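Local coordinates for aryl acylamidase (bacterium CSBL00001, PDB 4YJ6), which probably hydrolyses the amide bond of N-acylated aryl amines, as an aryl acylamidase of the amidase signature family, at residues G148-P153 and F158-S163; A192-T197 and C402-N407. All coordinates share one frame; numbering follows the deposited sequence.

Interaction 1 (G148-P153 and F158-S163); sequences GPTRNP and FNAGGS. With PO4 (phosphate ion), chain B.
Asn152 extends its side chain across the backbone of Asn159: the amide ND2 donates to Asn159 O at 3.1 Å. The acceptor lies close to the plane of the Asn152 amide, but ND2 itself stands above the carbonyl plane of Asn159 instead of on a lone pair. CG of Asn152 is anti to the backbone N (chi1 -160°), which carries the amide over to the facing chain; its OD1 accepts from Phe154 N. Alongside, CB of Asn152 rests 4.2 Å from CB of Phe158, whose ring leads away. Arg151 and Asn159 form an antiparallel non-hydrogen-bonded pair, CA to CA 4.6 Å, and their side chains diverge. Two backbone bonds flank it, Asn152 N to Phe158 O at 2.9 Å and Ala160 N to Thr150 O at 3.0 Å. Thr150 meets Ala160 methyl to methyl, CG2 to CB at 3.9 Å, while its OG1 turns to Asn46 O. This short pairing leads into the Gly-Gly-Ser-Ser signature of the amidase family, where a cis peptide precedes Ser163. Ser163 N bonds to Ser187 OG and Ser163 OG to Lys84 NZ, consistent with the Ser-cisSer-Lys triad of these enzymes; Ser163 OG also donates to phosphate O4 at 2.6 Å. The side chain of Asn159 leaves its CA away from the 148-153 chain, yet the amide comes back near Thr150 O without bonding to it, since ND2 gives to Asn407 OD1 instead. Its OD1 accepts from Gly161 N at 2.9 Å, with the donor above the carbonyl plane, forming an Asx turn; OD1 also takes Thr142 N. A leucine in place of Asn159 is likely to leave the N-H groups of Gly161 and Thr142 without this acceptor, freeing the turn just ahead of Ser163 to shift.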
loop_
_atom_site.group_PDB
_atom_site.type_symbol
_atom_site.label_atom_id
_atom_site.label_comp_id
_atom_site.label_asym_id
_atom_site.label_seq_id
_atom_site.Cartn_x
_atom_site.Cartn_y
_atom_site.Cartn_z
ATOM N N GLY A 148 -5.296 7.260 -16.600
ATOM C CA GLY A 148 -5.488 8.572 -15.991
ATOM C C GLY A 148 -5.351 8.570 -14.465
ATOM O O GLY A 148 -4.909 7.587 -13.858
ATOM N N PRO A 149 -5.694 9.688 -13.831
ATOM C CA PRO A 149 -5.462 9.799 -12.386
ATOM C C PRO A 149 -6.523 9.144 -11.511
ATOM O O PRO A 149 -7.720 9.217 -11.807
ATOM C CB PRO A 149 -5.481 11.320 -12.149
ATOM C CG PRO A 149 -6.426 11.845 -13.224
ATOM C CD PRO A 149 -6.267 10.928 -14.409
ATOM N N THR A 150 -6.107 8.524 -10.410
ATOM C CA THR A 150 -7.071 8.068 -9.424
ATOM C C THR A 150 -7.262 9.154 -8.377
ATOM O O THR A 150 -6.299 9.598 -7.743
ATOM C CB THR A 150 -6.635 6.755 -8.744
ATOM O OG1 THR A 150 -6.602 5.705 -9.720
ATOM C CG2 THR A 150 -7.608 6.353 -7.653
ATOM N N ARG A 151 -8.514 9.563 -8.197
ATOM C CA ARG A 151 -8.876 10.748 -7.412
ATOM C C ARG A 151 -9.277 10.444 -5.974
ATOM O O ARG A 151 -9.730 9.347 -5.649
ATOM C CB ARG A 151 -10.005 11.500 -8.148
ATOM C CG ARG A 151 -9.623 11.826 -9.589
ATOM C CD ARG A 151 -10.692 12.701 -10.304
ATOM N NE ARG A 151 -10.305 12.938 -11.695
ATOM C CZ ARG A 151 -10.583 12.136 -12.725
ATOM N NH1 ARG A 151 -11.281 11.022 -12.555
ATOM N NH2 ARG A 151 -10.163 12.452 -13.950
ATOM N N ASN A 152 -9.101 11.439 -5.113
ATOM C CA ASN A 152 -9.285 11.283 -3.691
ATOM C C ASN A 152 -10.757 11.395 -3.300
ATOM O O ASN A 152 -11.363 12.448 -3.570
ATOM C CB ASN A 152 -8.488 12.394 -2.975
ATOM C CG ASN A 152 -8.214 12.057 -1.547
ATOM O OD1 ASN A 152 -9.134 11.695 -0.810
ATOM N ND2 ASN A 152 -6.932 12.100 -1.148
ATOM N N PRO A 153 -11.342 10.346 -2.662
ATOM C CA PRO A 153 -12.754 10.443 -2.260
ATOM C C PRO A 153 -13.029 11.609 -1.326
ATOM O O PRO A 153 -14.182 11.993 -1.177
ATOM C CB PRO A 153 -13.023 9.112 -1.526
ATOM C CG PRO A 153 -11.978 8.159 -2.111
ATOM C CD PRO A 153 -10.764 9.030 -2.305
ATOM N N PHE A 158 -8.184 16.357 -5.902
ATOM C CA PHE A 158 -6.892 15.901 -5.374
ATOM C C PHE A 158 -6.651 14.440 -5.692
ATOM O O PHE A 158 -7.581 13.694 -5.969
ATOM C CB PHE A 158 -6.845 16.123 -3.861
ATOM C CG PHE A 158 -6.765 17.586 -3.492
ATOM C CD1 PHE A 158 -7.907 18.357 -3.426
ATOM C CD2 PHE A 158 -5.543 18.185 -3.275
ATOM C CE1 PHE A 158 -7.837 19.717 -3.102
ATOM C CE2 PHE A 158 -5.460 19.546 -2.952
ATOM C CZ PHE A 158 -6.609 20.302 -2.869
ATOM N N ASN A 159 -5.389 14.047 -5.658
ATOM C CA ASN A 159 -4.995 12.678 -6.006
ATOM C C ASN A 159 -5.121 11.772 -4.783
ATOM O O ASN A 159 -5.031 12.234 -3.632
ATOM C CB ASN A 159 -3.553 12.714 -6.505
ATOM C CG ASN A 159 -3.153 11.465 -7.236
ATOM O OD1 ASN A 159 -2.460 10.599 -6.697
ATOM N ND2 ASN A 159 -3.550 11.379 -8.492
ATOM N N ALA A 160 -5.362 10.476 -5.035
ATOM C CA ALA A 160 -5.519 9.494 -3.971
ATOM C C ALA A 160 -4.172 9.121 -3.366
ATOM O O ALA A 160 -4.125 8.490 -2.296
ATOM C CB ALA A 160 -6.191 8.231 -4.534
ATOM N N GLY A 161 -3.094 9.531 -4.030
ATOM C CA GLY A 161 -1.758 9.064 -3.673
ATOM C C GLY A 161 -1.481 7.762 -4.402
ATOM O O GLY A 161 -2.326 7.275 -5.150
ATOM N N GLY A 162 -0.311 7.178 -4.174
ATOM C CA GLY A 162 0.122 6.019 -4.947
ATOM C C GLY A 162 1.351 5.390 -4.283
ATOM O O GLY A 162 1.834 5.882 -3.254
ATOM N N SER A 163 1.857 4.295 -4.851
ATOM C CA SER A 163 1.348 3.763 -6.120
ATOM C C SER A 163 0.064 2.932 -6.032
ATOM O O SER A 163 -0.507 2.609 -7.074
ATOM C CB SER A 163 2.459 2.950 -6.807
ATOM O OG SER A 163 2.836 1.827 -6.014
HETATM P P PO4 B . 6.391 1.543 -5.014
HETATM O O1 PO4 B . 6.664 2.972 -5.521
HETATM O O2 PO4 B . 7.679 0.799 -5.272
HETATM O O3 PO4 B . 6.096 1.631 -3.557
HETATM O O4 PO4 B . 5.273 0.868 -5.770
#

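Interaction 2 (A192-T197 and C402-N407)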
loop_
_atom_site.group_PDB
_atom_site.type_symbol
_atom_site.label_atom_id
_atom_site.label_comp_id
_atom_site.label_asym_id
_atom_site.label_seq_id
_atom_site.Cartn_x
_atom_site.Cartn_y
_atom_site.Cartn_z
ATOM N N ALA A 192 -2.854 5.272 1.727
ATOM C CA ALA A 192 -3.670 5.155 2.934
ATOM C C ALA A 192 -3.663 6.503 3.702
ATOM O O ALA A 192 -4.714 7.000 4.124
ATOM C CB ALA A 192 -3.123 4.036 3.835
ATOM N N ALA A 193 -2.461 7.069 3.876
ATOM C CA ALA A 193 -2.289 8.337 4.615
ATOM C C ALA A 193 -3.147 9.434 3.976
ATOM O O ALA A 193 -3.807 10.210 4.673
ATOM C CB ALA A 193 -0.812 8.752 4.596
ATOM N N TRP A 194 -3.111 9.531 2.650
ATOM C CA TRP A 194 -3.904 10.589 1.999
ATOM C C TRP A 194 -5.409 10.314 1.915
ATOM O O TRP A 194 -6.134 11.179 1.451
ATOM C CB TRP A 194 -3.378 10.835 0.583
ATOM C CG TRP A 194 -2.144 11.706 0.515
ATOM C CD1 TRP A 194 -1.446 12.242 1.570
ATOM C CD2 TRP A 194 -1.471 12.142 -0.675
ATOM N NE1 TRP A 194 -0.383 12.982 1.097
ATOM C CE2 TRP A 194 -0.378 12.951 -0.265
ATOM C CE3 TRP A 194 -1.702 11.956 -2.047
ATOM C CZ2 TRP A 194 0.500 13.538 -1.173
ATOM C CZ3 TRP A 194 -0.823 12.547 -2.960
ATOM C CH2 TRP A 194 0.272 13.322 -2.508
ATOM N N THR A 195 -5.874 9.120 2.291
ATOM C CA THR A 195 -7.306 8.769 2.146
ATOM C C THR A 195 -7.979 8.304 3.434
ATOM O O THR A 195 -9.080 7.748 3.393
ATOM C CB THR A 195 -7.523 7.670 1.069
ATOM O OG1 THR A 195 -6.784 6.512 1.454
ATOM C CG2 THR A 195 -7.064 8.153 -0.282
ATOM N N ASN A 196 -7.354 8.548 4.585
ATOM C CA ASN A 196 -7.992 8.207 5.865
ATOM C C ASN A 196 -8.223 6.704 5.956
ATOM O O ASN A 196 -9.196 6.276 6.545
ATOM C CB ASN A 196 -9.365 8.946 6.042
ATOM C CG ASN A 196 -9.831 8.984 7.471
ATOM O OD1 ASN A 196 -9.141 9.533 8.328
ATOM N ND2 ASN A 196 -11.016 8.438 7.740
ATOM N N THR A 197 -7.332 5.908 5.361
ATOM C CA THR A 197 -7.429 4.464 5.514
ATOM C C THR A 197 -6.197 3.892 6.206
ATOM O O THR A 197 -5.194 4.583 6.400
ATOM C CB THR A 197 -7.682 3.789 4.171
ATOM O OG1 THR A 197 -6.732 4.252 3.201
ATOM C CG2 THR A 197 -9.120 4.138 3.676
ATOM N N CYS A 402 3.963 15.765 3.188
ATOM C CA CYS A 402 3.035 16.764 2.631
ATOM C C CYS A 402 1.627 16.209 2.452
ATOM O O CYS A 402 1.403 14.991 2.468
ATOM C CB CYS A 402 3.542 17.288 1.281
ATOM S SG CYS A 402 3.736 15.991 -0.010
HETATM N N MSE A 403 0.688 17.132 2.267
HETATM C CA MSE A 403 -0.708 16.811 2.008
HETATM C C MSE A 403 -0.950 16.433 0.552
HETATM O O MSE A 403 -0.086 16.617 -0.306
HETATM C CB MSE A 403 -1.569 18.045 2.348
HETATM C CG MSE A 403 -1.399 18.538 3.774
HETATM SE SE MSE A 403 -1.896 17.196 5.096
HETATM C CE MSE A 403 -3.781 16.934 4.659
ATOM N N PRO A 404 -2.139 15.886 0.266
ATOM C CA PRO A 404 -2.453 15.524 -1.113
ATOM C C PRO A 404 -2.260 16.681 -2.093
ATOM O O PRO A 404 -2.474 17.859 -1.727
ATOM C CB PRO A 404 -3.937 15.128 -1.037
ATOM C CG PRO A 404 -4.107 14.563 0.316
ATOM C CD PRO A 404 -3.205 15.464 1.200
ATOM N N VAL A 405 -1.835 16.332 -3.302
ATOM C CA VAL A 405 -1.658 17.268 -4.394
ATOM C C VAL A 405 -2.846 17.224 -5.349
ATOM O O VAL A 405 -3.578 16.227 -5.445
ATOM C CB VAL A 405 -0.356 17.006 -5.172
ATOM C CG1 VAL A 405 0.849 17.079 -4.225
ATOM C CG2 VAL A 405 -0.404 15.632 -5.907
ATOM N N ARG A 406 -3.049 18.328 -6.059
ATOM C CA ARG A 406 -4.063 18.373 -7.112
ATOM C C ARG A 406 -3.714 17.462 -8.272
ATOM O O ARG A 406 -2.549 17.320 -8.644
ATOM C CB ARG A 406 -4.241 19.822 -7.599
ATOM C CG ARG A 406 -4.609 20.764 -6.458
ATOM C CD ARG A 406 -5.034 22.180 -6.910
ATOM N NE ARG A 406 -6.488 22.244 -7.035
ATOM C CZ ARG A 406 -7.322 22.657 -6.087
ATOM N NH1 ARG A 406 -6.877 23.108 -4.924
ATOM N NH2 ARG A 406 -8.620 22.627 -6.327
ATOM N N ASN A 407 -4.722 16.826 -8.866
ATOM C CA ASN A 407 -4.477 16.056 -10.070
ATOM C C ASN A 407 -4.020 16.946 -11.213
ATOM O O ASN A 407 -4.580 18.027 -11.407
ATOM C CB ASN A 407 -5.743 15.329 -10.482
ATOM C CG ASN A 407 -6.228 14.385 -9.407
ATOM O OD1 ASN A 407 -5.471 13.516 -8.960
ATOM N ND2 ASN A 407 -7.465 14.573 -8.958
#
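Trp194, in the last turn of helix 190-195, lays its indole against the irregular loop 402-407; the helix closes just beyond in a Schellman motif, with positive phi at Asn196 and Thr197 N reaching back to Ala192 O, which also accepts from Thr195 N. This joins the end of the helix to the loop that follows strand 394-398 of the central mixed sheet. One hydrogen bond crosses the contact: Trp194 NE1 donates to Cys402 O at 3.0 Å, nearly straight at 161°, and the oxygen sits at the ring edge, near its plane. The bond satisfies the buried indole N-H and fixes how far the ring can turn. Over one face comes a CH-pi contact, Pro404 CA standing 3.4 Å from the centroid of the six-membered ring and only 10° off the normal. Trp430 also meets the indole, its plane almost parallel. The apolar contacts spread outward from Pro404. CG of Pro404 lies 3.5 Å from Trp194 CG, over the pyrrole half. At the far end of the six-membered ring, Trp194 CH2 lies 4.2 Å from Val405 CG2.

Interactions 1 and 2 have centres 8 Å apart and touch directly, both segments of interaction 1 reaching interaction 2. Asn159 N probably bonds to Val405 O at 2.8 Å, so the 402-407 loop runs beside the chain that pairs with 148-153. Asn152 ND2 probably also donates to Trp194 O at 2.9 Å, tying interaction 1 to the end of the helix. The indole packs on Gly161 as well, Trp194 CE3 lying 3.3 Å from Gly161 CA, two residues before Ser163. The phosphate, probably from the crystallisation liquor, is held further by Ser187 OG, Gly184 N and Gly185 N, and it plausibly marks the active site; interaction 2 does not reach the ion.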